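Local coordinates for ABC transporter periplasmic-binding protein YTFQ (Escherichia coli, PDB 2VK2) that binds alpha- and beta-galactofuranose in the periplasm as the solute-binding component of the ABC transporter YtfQRT-YjfF, at residues F7-V10 against W16-A19; T21-S26 against T248-G253; N130-Q135 against E180-A185. All blocks are in the same frame, centred on the assembly; numbering follows the deposited sequence.

Interaction 1: residues F7-V10 against W16-A19; sequences FSQV and WRAA. With GZL (beta-D-galactofuranose), chain B.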
ATOM      1  N   PHE A   7      13.089  12.748  -2.696  1.00  8.03           N
ATOM      2  CA  PHE A   7      12.125  11.705  -2.349  1.00  7.90           C
ATOM      3  C   PHE A   7      12.801  10.348  -2.472  1.00  7.69           C
ATOM      4  O   PHE A   7      13.179   9.931  -3.567  1.00  7.67           O
ATOM      5  CB  PHE A   7      10.906  11.819  -3.275  1.00  8.39           C
ATOM      6  CG  PHE A   7       9.847  10.742  -3.097  1.00  8.61           C
ATOM      7  CD1 PHE A   7       9.695  10.023  -1.912  1.00  8.61           C
ATOM      8  CD2 PHE A   7       8.956  10.490  -4.136  1.00  9.10           C
ATOM      9  CE1 PHE A   7       8.697   9.053  -1.789  1.00  8.96           C
ATOM     10  CE2 PHE A   7       7.960   9.532  -4.015  1.00  9.57           C
ATOM     11  CZ  PHE A   7       7.829   8.813  -2.840  1.00  9.43           C
ATOM     12  N   SER A   8      12.986   9.686  -1.330  1.00  7.38           N
ATOM     13  CA  SER A   8      13.438   8.303  -1.304  1.00  7.53           C
ATOM     14  C   SER A   8      12.222   7.398  -1.461  1.00  7.60           C
ATOM     15  O   SER A   8      11.451   7.202  -0.520  1.00  7.75           O
ATOM     16  CB  SER A   8      14.178   7.978  -0.006  1.00  7.55           C
ATOM     17  OG  SER A   8      14.534   6.607   0.018  1.00  7.86           O
ATOM     18  N   GLN A   9      12.067   6.870  -2.672  1.00  7.74           N
ATOM     19  CA  GLN A   9      10.957   6.011  -3.054  1.00  7.96           C
ATOM     20  C   GLN A   9      11.381   4.550  -2.872  1.00  8.16           C
ATOM     21  O   GLN A   9      12.555   4.215  -3.040  1.00  8.60           O
ATOM     22  CB  GLN A   9      10.588   6.330  -4.518  1.00  8.19           C
ATOM     23  CG  GLN A   9       9.428   5.560  -5.152  1.00  8.15           C
ATOM     24  CD  GLN A   9       8.140   5.646  -4.357  1.00  8.14           C
ATOM     25  OE1 GLN A   9       8.090   5.226  -3.207  1.00  7.89           O
ATOM     26  NE2 GLN A   9       7.080   6.161  -4.980  1.00  7.48           N
ATOM     27  N   VAL A  10      10.431   3.691  -2.508  1.00  8.41           N
ATOM     28  CA  VAL A  10      10.714   2.275  -2.244  1.00  8.86           C
ATOM     29  C   VAL A  10      11.201   1.573  -3.505  1.00  9.22           C
ATOM     30  O   VAL A  10      12.162   0.802  -3.477  1.00  9.43           O
ATOM     31  CB  VAL A  10       9.452   1.536  -1.728  1.00  8.69           C
ATOM     32  CG1 VAL A  10       9.712   0.035  -1.588  1.00  9.40           C
ATOM     33  CG2 VAL A  10       8.979   2.128  -0.412  1.00  9.39           C
ATOM     34  N   TRP A  16       0.220   0.690  -8.087  1.00  7.89           N
ATOM     35  CA  TRP A  16      -0.094   1.784  -7.182  1.00  7.86           C
ATOM     36  C   TRP A  16       1.128   2.671  -6.944  1.00  7.98           C
ATOM     37  O   TRP A  16       1.025   3.893  -7.013  1.00  8.02           O
ATOM     38  CB  TRP A  16      -0.647   1.285  -5.839  1.00  7.66           C
ATOM     39  CG  TRP A  16      -1.003   2.438  -4.971  1.00  7.61           C
ATOM     40  CD1 TRP A  16      -2.198   3.085  -4.919  1.00  7.62           C
ATOM     41  CD2 TRP A  16      -0.125   3.145  -4.084  1.00  7.18           C
ATOM     42  NE1 TRP A  16      -2.131   4.138  -4.039  1.00  7.67           N
ATOM     43  CE2 TRP A  16      -0.866   4.198  -3.519  1.00  7.43           C
ATOM     44  CE3 TRP A  16       1.217   2.986  -3.712  1.00  7.55           C
ATOM     45  CZ2 TRP A  16      -0.317   5.084  -2.590  1.00  7.64           C
ATOM     46  CZ3 TRP A  16       1.762   3.869  -2.788  1.00  7.64           C
ATOM     47  CH2 TRP A  16       0.997   4.904  -2.245  1.00  7.67           C
ATOM     48  N   ARG A  17       2.278   2.068  -6.663  1.00  7.96           N
ATOM     49  CA  ARG A  17       3.466   2.875  -6.374  1.00  8.18           C
ATOM     50  C   ARG A  17       3.942   3.626  -7.611  1.00  8.37           C
ATOM     51  O   ARG A  17       4.403   4.756  -7.507  1.00  8.15           O
ATOM     52  CB  ARG A  17       4.607   2.052  -5.775  1.00  8.39           C
ATOM     53  CG  ARG A  17       5.741   2.953  -5.248  1.00  8.20           C
ATOM     54  CD  ARG A  17       6.694   2.246  -4.301  1.00  8.06           C
ATOM     55  NE  ARG A  17       5.991   1.765  -3.120  1.00  7.85           N
ATOM     56  CZ  ARG A  17       5.636   2.514  -2.081  1.00  7.80           C
ATOM     57  NH1 ARG A  17       5.943   3.800  -2.013  1.00  7.88           N
ATOM     58  NH2 ARG A  17       4.964   1.952  -1.094  1.00  8.10           N
ATOM     59  N   ALA A  18       3.806   3.010  -8.780  1.00  8.47           N
ATOM     60  CA  ALA A  18       4.114   3.694 -10.032  1.00  8.63           C
ATOM     61  C   ALA A  18       3.250   4.946 -10.182  1.00  8.62           C
ATOM     62  O   ALA A  18       3.741   5.999 -10.589  1.00  8.62           O
ATOM     63  CB  ALA A  18       3.917   2.762 -11.220  1.00  9.00           C
ATOM     64  N   ALA A  19       1.968   4.830  -9.845  1.00  8.63           N
ATOM     65  CA  ALA A  19       1.061   5.973  -9.865  1.00  8.67           C
ATOM     66  C   ALA A  19       1.450   7.021  -8.821  1.00  8.66           C
ATOM     67  O   ALA A  19       1.393   8.216  -9.096  1.00  8.39           O
ATOM     68  CB  ALA A  19      -0.381   5.522  -9.654  1.00  8.90           C
TER
HETATM   69  C6  GZL B1298       0.507   1.646   0.593  0.50  7.98           C
HETATM   70  C5  GZL B1298       1.649   0.952   0.422  0.50  7.34           C
HETATM   71  C4  GZL B1298       1.762  -0.297  -0.432  0.50  6.57           C
HETATM   72  C3  GZL B1298       0.696  -0.666  -1.427  0.50  7.04           C
HETATM   73  C2  GZL B1298       1.249  -1.014  -2.581  0.50  6.32           C
HETATM   74  O6  GZL B1298       0.458   2.729   1.374  0.50  8.31           O
HETATM   75  O5  GZL B1298       2.740   1.315   1.106  0.50  5.34           O
HETATM   76  O4  GZL B1298       2.949  -0.241  -1.235  0.50  6.19           O
HETATM   77  O3  GZL B1298      -0.596  -0.710  -1.121  0.50  6.48           O
HETATM   78  C1  GZL B1298       2.719  -0.797  -2.535  0.50  6.17           C
HETATM   79  O2  GZL B1298       0.654  -1.470  -3.684  0.50  4.73           O
HETATM   80  O1  GZL B1298       3.439  -2.016  -2.680  0.50  6.43           O
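Gln-9, the last residue of strand 4-9, and Val-10 just after it hold the guanidinium of Arg-17, which reaches on to the bound beta-D-galactofuranose. The Gln-9 chain leaves with CG anti to the backbone N (chi1 -179°) and bends at chi2, running past the Arg-17 chain in the opposite sense. Its OE1 takes a hydrogen bond from Arg-17 NH1 at 2.8 Å, the donor tilted out of the carbonyl plane, with amide and guanidinium planes 80° apart. A second bond grips the same oxygen: Val-10 N donates to Gln-9 OE1 at 2.9 Å, in the carbonyl plane on a lone pair. Gln-9 NE2 is hydrogen-bonded to Glu-20 and Thr-21, so both ends of the amide are tied and its rotation is fixed. Val-10 crosses the arginine at about a right angle, and its CG2 lies over the centre of one guanidinium face, 3.8 Å from Arg-17 CZ; Trp-16 CZ3 covers the opposite face near its rim. From the guanidinium, Arg-17 NH2 donates to the ring oxygen O4 of the sugar at 3.0 Å. Arg-17 also forms salt bridges with Glu-13, Glu-20 and Asp-90, which probably offset its charge beside Arg-91. The contact joins strand 4-9 to helix 15-31 within the beta-alpha-beta unit that strand 34-39 completes, with strands 34-39 and 61-64 flanking strand 4-9.

Interaction 2: residues T21-S26 against T248-G253; sequences TNVAKS and TPNMAG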
ATOM      1  N   THR A  21       4.428   7.676  -7.728  1.00  8.56           N
ATOM      2  CA  THR A  21       5.583   8.351  -8.310  1.00  9.07           C
ATOM      3  C   THR A  21       5.158   9.360  -9.383  1.00  9.11           C
ATOM      4  O   THR A  21       5.624  10.500  -9.385  1.00  8.78           O
ATOM      5  CB  THR A  21       6.578   7.325  -8.887  1.00  9.19           C
ATOM      6  OG1 THR A  21       7.153   6.572  -7.809  1.00  9.67           O
ATOM      7  CG2 THR A  21       7.691   8.012  -9.668  1.00 10.14           C
ATOM      8  N   ASN A  22       4.266   8.947 -10.280  1.00  9.31           N
ATOM      9  CA  ASN A  22       3.750   9.843 -11.319  1.00  9.72           C
ATOM     10  C   ASN A  22       3.094  11.082 -10.722  1.00  9.30           C
ATOM     11  O   ASN A  22       3.335  12.204 -11.170  1.00  9.14           O
ATOM     12  CB  ASN A  22       2.722   9.120 -12.199  1.00 10.20           C
ATOM     13  CG  ASN A  22       3.345   8.076 -13.109  1.00 12.11           C
ATOM     14  OD1 ASN A  22       4.540   8.109 -13.398  1.00 15.18           O
ATOM     15  ND2 ASN A  22       2.524   7.142 -13.575  1.00 14.16           N
ATOM     16  N   VAL A  23       2.267  10.872  -9.703  1.00  9.08           N
ATOM     17  CA  VAL A  23       1.552  11.965  -9.054  1.00  9.07           C
ATOM     18  C   VAL A  23       2.499  12.871  -8.255  1.00  8.97           C
ATOM     19  O   VAL A  23       2.308  14.088  -8.211  1.00  8.96           O
ATOM     20  CB  VAL A  23       0.421  11.435  -8.154  1.00  9.20           C
ATOM     21  CG1 VAL A  23      -0.225  12.566  -7.364  1.00 10.00           C
ATOM     22  CG2 VAL A  23      -0.617  10.711  -9.006  1.00  9.46           C
ATOM     23  N   ALA A  24       3.526  12.289  -7.639  1.00  8.70           N
ATOM     24  CA  ALA A  24       4.549  13.090  -6.969  1.00  8.61           C
ATOM     25  C   ALA A  24       5.190  14.061  -7.961  1.00  8.83           C
ATOM     26  O   ALA A  24       5.375  15.239  -7.661  1.00  8.45           O
ATOM     27  CB  ALA A  24       5.604  12.193  -6.341  1.00  8.70           C
ATOM     28  N   LYS A  25       5.514  13.559  -9.148  1.00  8.86           N
ATOM     29  CA  LYS A  25       6.110  14.386 -10.193  1.00  9.72           C
ATOM     30  C   LYS A  25       5.166  15.490 -10.667  1.00  9.59           C
ATOM     31  O   LYS A  25       5.571  16.647 -10.749  1.00  9.55           O
ATOM     32  CB  LYS A  25       6.544  13.526 -11.377  1.00  9.99           C
ATOM     33  CG  LYS A  25       7.723  12.612 -11.090  1.00 10.76           C
ATOM     34  CD  LYS A  25       7.992  11.712 -12.281  1.00 11.58           C
ATOM     35  CE  LYS A  25       9.159  10.778 -12.040  1.00 13.02           C
ATOM     36  NZ  LYS A  25       9.333   9.828 -13.174  1.00 15.43           N
ATOM     37  N   SER A  26       3.916  15.144 -10.968  1.00  9.66           N
ATOM     38  CA  SER A  26       2.961  16.148 -11.458  1.00  9.94           C
ATOM     39  C   SER A  26       2.608  17.173 -10.377  1.00 10.03           C
ATOM     40  O   SER A  26       2.455  18.360 -10.672  1.00 10.01           O
ATOM     41  CB  SER A  26       1.698  15.497 -12.044  1.00 10.11           C
ATOM     42  OG  SER A  26       1.058  14.637 -11.124  1.00 11.18           O
ATOM     43  N   THR A 248      -5.600   6.432  -2.273  1.00  9.21           N
ATOM     44  CA  THR A 248      -5.187   7.515  -3.164  1.00  9.62           C
ATOM     45  C   THR A 248      -3.699   7.409  -3.492  1.00  9.50           C
ATOM     46  O   THR A 248      -2.884   7.206  -2.597  1.00  9.48           O
ATOM     47  CB  THR A 248      -5.488   8.916  -2.596  1.00  9.92           C
ATOM     48  OG1 THR A 248      -5.091   9.901  -3.557  1.00 10.60           O
ATOM     49  CG2 THR A 248      -4.749   9.162  -1.286  1.00 10.71           C
ATOM     50  N   PRO A 249      -3.336   7.504  -4.784  1.00  9.50           N
ATOM     51  CA  PRO A 249      -1.919   7.644  -5.110  1.00  9.58           C
ATOM     52  C   PRO A 249      -1.333   9.000  -4.714  1.00  9.35           C
ATOM     53  O   PRO A 249      -0.114   9.142  -4.692  1.00  9.40           O
ATOM     54  CB  PRO A 249      -1.885   7.477  -6.638  1.00  9.71           C
ATOM     55  CG  PRO A 249      -3.198   6.889  -7.002  1.00 10.21           C
ATOM     56  CD  PRO A 249      -4.161   7.414  -6.000  1.00  9.53           C
ATOM     57  N   ASN A 250      -2.181   9.980  -4.405  1.00  9.43           N
ATOM     58  CA  ASN A 250      -1.707  11.321  -4.082  1.00  9.53           C
ATOM     59  C   ASN A 250      -1.305  11.462  -2.615  1.00  9.45           C
ATOM     60  O   ASN A 250      -1.965  12.137  -1.820  1.00  9.39           O
ATOM     61  CB  ASN A 250      -2.747  12.375  -4.464  1.00  9.75           C
ATOM     62  CG  ASN A 250      -2.175  13.780  -4.460  1.00 10.45           C
ATOM     63  OD1 ASN A 250      -0.986  13.980  -4.196  1.00 10.66           O
ATOM     64  ND2 ASN A 250      -3.018  14.763  -4.750  1.00 11.99           N
ATOM     65  N   MET A 251      -0.198  10.816  -2.281  1.00  9.35           N
ATOM     66  CA  MET A 251       0.421  10.951  -0.971  1.00  9.51           C
ATOM     67  C   MET A 251       1.342  12.163  -0.936  1.00  9.51           C
ATOM     68  O   MET A 251       1.503  12.789   0.109  1.00  9.49           O
ATOM     69  CB  MET A 251       1.204   9.682  -0.640  1.00  9.74           C
ATOM     70  CG  MET A 251       0.325   8.455  -0.519  1.00 10.47           C
ATOM     71  SD  MET A 251      -0.652   8.484   0.989  1.00 12.08           S
ATOM     72  CE  MET A 251      -1.732   7.077   0.725  1.00 10.61           C
ATOM     73  N   ALA A 252       1.932  12.501  -2.080  1.00  9.59           N
ATOM     74  CA  ALA A 252       2.877  13.617  -2.155  1.00  9.81           C
ATOM     75  C   ALA A 252       2.198  14.978  -2.004  1.00  9.92           C
ATOM     76  O   ALA A 252       2.770  15.892  -1.407  1.00 10.05           O
ATOM     77  CB  ALA A 252       3.669  13.557  -3.454  1.00 10.09           C
ATOM     78  N   GLY A 253       0.986  15.115  -2.540  1.00 10.15           N
ATOM     79  CA  GLY A 253       0.250  16.377  -2.471  1.00 10.23           C
ATOM     80  C   GLY A 253       0.134  16.946  -1.067  1.00 10.34           C
ATOM     81  O   GLY A 253       0.574  18.070  -0.812  1.00 10.53           O
TER
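Val-23 and Ala-24, on helix 15-31, pack against segment 248-253 leading into helix 252-265, where Asn-250 supplies a side-chain cap. This is a helix flank meeting a capped helix start in the periplasmic binding protein fold, between parts of the chain more than 220 residues apart. Val-23 straddles the turn with its two methyls. CG1 stands anti to the backbone N (chi1 174°) and comes up to the Asn-250 side chain, 3.6 Å from OD1; the two side chains cross at about a right angle, and Asn-250 CB also lies against this methyl. The other branch, Val-23 CG2, meets the proline ring at 4.2 Å from Pro-249 CB. Next to Val-23 on the helix, Ala-24 meets Ala-252, whose methyl points at helix 15-31 and lies against the flank of Ala-24, with Ala-252 CB 3.7 Å from Ala-24 CB and touching its CA. With such small side chains the backbones approach closely, the CA atoms of Ala-24 and Ala-252 being 5.1 Å apart. The apolar seam extends beyond the pair, since Pro-249 also touches Ala-19, and Ala-24 touches Leu-35 of strand 34-39. The amide of Asn-250 serves both helices, because its ND2 is hydrogen-bonded to Glu-27 of helix 15-31 while OD1 turns to the new helix. With an alanine here, Gly-253 N would probably lose its cap and Glu-27 this partner, and a gap would be likely to open beside Val-23 CG1. Before the cap, Thr-248 closes an ST turn, its OG1 accepting from Asn-250 N at 3.0 Å. The cap itself is the bond from Gly-253 N to Asn-250 OD1, 2.8 Å long, with the donor tilted 26° from the carbonyl plane.

Interaction 3: residues N130-Q135 against E180-A185; sequences NVVELQ and ESFIKA
Phe-182 carries most of this contact, reaching from helix 172-185 to strand 129-135 with its ring against Val-132 and Leu-134. Its CG is anti to the carbonyl carbon (chi1 -70°), which sends the ring out to the strand. There the CD2 side of the ring approaches Val-132, with Phe-182 CD2 3.6 Å from Val-132 CB and the CG2 methyl next in line. Further along the strand, Phe-182 CE2 meets the Leu-134 CD2 methyl at 3.8 Å. Both aliphatic chains run past the phenylalanine in the opposite sense, and both approach the ring obliquely. Between them the ring edge comes near the strand backbone: Glu-133 O lies close to the ring plane, 3.6 Å from Phe-182 CE2. The Glu-133 side chain starts out on the other side of the strand, where its carboxylate is held by Ser-165, Lys-147 and His-198. Leu-134 also touches Ala-206 of helix 200-212, which packs beside helix 172-185. Strand and helix segments run nearly antiparallel, at 156°, with axes 10.0 Å apart at closest approach. This is the layered helix-on-sheet packing of an alpha/beta lobe of a periplasmic binding protein.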
ATOM      1  N   ASN A 130     -12.391 -20.861   4.277  1.00 10.05           N
ATOM      2  CA  ASN A 130     -10.938 -20.860   4.430  1.00 10.00           C
ATOM      3  C   ASN A 130     -10.304 -19.768   3.601  1.00  9.60           C
ATOM      4  O   ASN A 130     -10.479 -19.713   2.393  1.00  9.63           O
ATOM      5  CB  ASN A 130     -10.351 -22.194   3.991  1.00 10.14           C
ATOM      6  CG  ASN A 130     -10.683 -23.335   4.980  1.00 11.01           C
ATOM      7  OD1 ASN A 130     -10.995 -23.133   6.086  1.00 11.78           O
ATOM      8  ND2 ASN A 130     -10.583 -24.516   4.491  1.00 12.38           N
ATOM      9  N   VAL A 131      -9.550 -18.922   4.303  1.00  9.08           N
ATOM     10  CA  VAL A 131      -8.865 -17.792   3.697  1.00  8.81           C
ATOM     11  C   VAL A 131      -7.382 -18.096   3.538  1.00  8.69           C
ATOM     12  O   VAL A 131      -6.758 -18.669   4.431  1.00  8.78           O
ATOM     13  CB  VAL A 131      -9.033 -16.526   4.566  1.00  8.95           C
ATOM     14  CG1 VAL A 131      -8.208 -15.368   4.012  1.00  9.25           C
ATOM     15  CG2 VAL A 131     -10.501 -16.141   4.658  1.00  9.57           C
ATOM     16  N   VAL A 132      -6.824 -17.726   2.393  1.00  8.38           N
ATOM     17  CA  VAL A 132      -5.378 -17.687   2.226  1.00  8.46           C
ATOM     18  C   VAL A 132      -4.972 -16.222   2.083  1.00  8.20           C
ATOM     19  O   VAL A 132      -5.639 -15.446   1.388  1.00  8.16           O
ATOM     20  CB  VAL A 132      -4.889 -18.549   1.037  1.00  8.44           C
ATOM     21  CG1 VAL A 132      -5.289 -20.007   1.247  1.00  8.87           C
ATOM     22  CG2 VAL A 132      -5.417 -18.028  -0.298  1.00  9.10           C
ATOM     23  N   GLU A 133      -3.902 -15.841   2.777  1.00  8.19           N
ATOM     24  CA  GLU A 133      -3.479 -14.449   2.850  1.00  8.06           C
ATOM     25  C   GLU A 133      -2.155 -14.236   2.134  1.00  8.10           C
ATOM     26  O   GLU A 133      -1.174 -14.923   2.416  1.00  8.22           O
ATOM     27  CB  GLU A 133      -3.361 -14.015   4.314  1.00  7.99           C
ATOM     28  CG  GLU A 133      -2.901 -12.567   4.510  1.00  8.32           C
ATOM     29  CD  GLU A 133      -2.822 -12.170   5.967  1.00  8.57           C
ATOM     30  OE1 GLU A 133      -2.400 -13.011   6.790  1.00 10.06           O
ATOM     31  OE2 GLU A 133      -3.172 -11.016   6.289  1.00  8.66           O
ATOM     32  N   LEU A 134      -2.143 -13.282   1.209  1.00  7.84           N
ATOM     33  CA  LEU A 134      -0.921 -12.828   0.569  1.00  8.02           C
ATOM     34  C   LEU A 134      -0.520 -11.525   1.246  1.00  7.89           C
ATOM     35  O   LEU A 134      -1.124 -10.477   1.012  1.00  7.65           O
ATOM     36  CB  LEU A 134      -1.137 -12.621  -0.931  1.00  8.26           C
ATOM     37  CG  LEU A 134      -1.481 -13.896  -1.708  1.00  8.92           C
ATOM     38  CD1 LEU A 134      -1.915 -13.570  -3.131  1.00  9.22           C
ATOM     39  CD2 LEU A 134      -0.303 -14.856  -1.717  1.00 10.30           C
ATOM     40  N   GLN A 135       0.486 -11.596   2.114  1.00  8.08           N
ATOM     41  CA  GLN A 135       0.935 -10.422   2.851  1.00  8.30           C
ATOM     42  C   GLN A 135       1.835  -9.544   2.006  1.00  8.15           C
ATOM     43  O   GLN A 135       2.460 -10.001   1.057  1.00  8.25           O
ATOM     44  CB  GLN A 135       1.714 -10.817   4.106  1.00  8.19           C
ATOM     45  CG  GLN A 135       0.961 -11.678   5.093  1.00  9.32           C
ATOM     46  CD  GLN A 135       1.740 -11.870   6.380  1.00 10.07           C
ATOM     47  OE1 GLN A 135       2.447 -10.966   6.835  1.00 13.90           O
ATOM     48  NE2 GLN A 135       1.615 -13.049   6.976  1.00 12.03           N
ATOM     49  N   GLU A 180      -0.014 -20.040  -6.277  1.00 12.14           N
ATOM     50  CA  GLU A 180       0.186 -21.367  -6.873  1.00 13.08           C
ATOM     51  C   GLU A 180       0.551 -22.401  -5.809  1.00 13.08           C
ATOM     52  O   GLU A 180       0.021 -23.512  -5.811  1.00 13.24           O
ATOM     53  CB  GLU A 180       1.276 -21.330  -7.947  1.00 13.16           C
ATOM     54  CG  GLU A 180       0.848 -20.683  -9.259  1.00 14.21           C
ATOM     55  CD  GLU A 180       2.014 -20.401 -10.199  1.00 14.69           C
ATOM     56  OE1 GLU A 180       3.180 -20.420  -9.750  1.00 17.15           O
ATOM     57  OE2 GLU A 180       1.762 -20.154 -11.398  1.00 17.01           O
ATOM     58  N   SER A 181       1.448 -22.029  -4.897  1.00 13.28           N
ATOM     59  CA  SER A 181       1.856 -22.924  -3.813  1.00 13.48           C
ATOM     60  C   SER A 181       0.699 -23.208  -2.851  1.00 13.07           C
ATOM     61  O   SER A 181       0.549 -24.334  -2.380  1.00 13.18           O
ATOM     62  CB  SER A 181       3.059 -22.356  -3.050  1.00 13.74           C
ATOM     63  OG  SER A 181       2.682 -21.311  -2.174  1.00 15.24           O
ATOM     64  N   PHE A 182      -0.111 -22.190  -2.562  1.00 12.67           N
ATOM     65  CA  PHE A 182      -1.287 -22.364  -1.708  1.00 12.49           C
ATOM     66  C   PHE A 182      -2.301 -23.316  -2.345  1.00 12.46           C
ATOM     67  O   PHE A 182      -2.848 -24.187  -1.672  1.00 12.29           O
ATOM     68  CB  PHE A 182      -1.982 -21.025  -1.423  1.00 12.43           C
ATOM     69  CG  PHE A 182      -1.207 -20.082  -0.524  1.00 12.34           C
ATOM     70  CD1 PHE A 182      -0.107 -20.499   0.225  1.00 12.62           C
ATOM     71  CD2 PHE A 182      -1.627 -18.766  -0.400  1.00 12.19           C
ATOM     72  CE1 PHE A 182       0.569 -19.605   1.049  1.00 12.84           C
ATOM     73  CE2 PHE A 182      -0.962 -17.878   0.430  1.00 12.37           C
ATOM     74  CZ  PHE A 182       0.135 -18.295   1.150  1.00 12.67           C
ATOM     75  N   ILE A 183      -2.552 -23.133  -3.639  1.00 12.64           N
ATOM     76  CA  ILE A 183      -3.493 -23.978  -4.377  1.00 13.12           C
ATOM     77  C   ILE A 183      -3.054 -25.443  -4.345  1.00 13.77           C
ATOM     78  O   ILE A 183      -3.862 -26.331  -4.063  1.00 13.81           O
ATOM     79  CB  ILE A 183      -3.646 -23.494  -5.838  1.00 12.93           C
ATOM     80  CG1 ILE A 183      -4.426 -22.176  -5.877  1.00 12.88           C
ATOM     81  CG2 ILE A 183      -4.360 -24.538  -6.691  1.00 12.94           C
ATOM     82  CD1 ILE A 183      -4.377 -21.473  -7.217  1.00 13.01           C
ATOM     83  N   LYS A 184      -1.774 -25.686  -4.611  1.00 14.67           N
ATOM     84  CA  LYS A 184      -1.222 -27.045  -4.589  1.00 15.71           C
ATOM     85  C   LYS A 184      -1.245 -27.672  -3.191  1.00 15.58           C
ATOM     86  O   LYS A 184      -1.356 -28.894  -3.060  1.00 15.77           O
ATOM     87  CB  LYS A 184       0.206 -27.052  -5.138  1.00 16.07           C
ATOM     88  CG  LYS A 184       0.288 -26.785  -6.631  1.00 16.77           C
ATOM     89  CD  LYS A 184       1.727 -26.656  -7.092  1.00 17.18           C
ATOM     90  CE  LYS A 184       1.810 -26.153  -8.525  1.00 18.20           C
ATOM     91  NZ  LYS A 184       3.214 -25.875  -8.933  1.00 19.58           N
ATOM     92  N   ALA A 185      -1.142 -26.837  -2.159  1.00 15.52           N
ATOM     93  CA  ALA A 185      -1.173 -27.301  -0.771  1.00 15.51           C
ATOM     94  C   ALA A 185      -2.594 -27.508  -0.233  1.00 15.63           C
ATOM     95  O   ALA A 185      -2.764 -28.034   0.868  1.00 15.68           O
ATOM     96  CB  ALA A 185      -0.416 -26.322   0.124  1.00 15.53           C
TER

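All three contacts are buried, but they divide between opposite sides of the chain's centre. Interactions 1 and 2 are neighbours, with centres 8 Å apart, and share helix 15-31: one end of it faces the sugar, while residues further on meet segment 248-253. They touch through Gln-9 with Thr-21, Trp-16 with Thr-248 and Ala-19 with Pro-249. Interaction 3 stands apart, its nearest atoms about 12 Å from interaction 1 and about 17 Å from interaction 2, on the sheet of strand 129-135, separate from that of strand 4-9. The chemistry follows place: charged and hydrogen-bonded beside the ligand in interaction 1, small apolar groups around a polar cap in interaction 2, and aromatic-aliphatic packing in interaction 3.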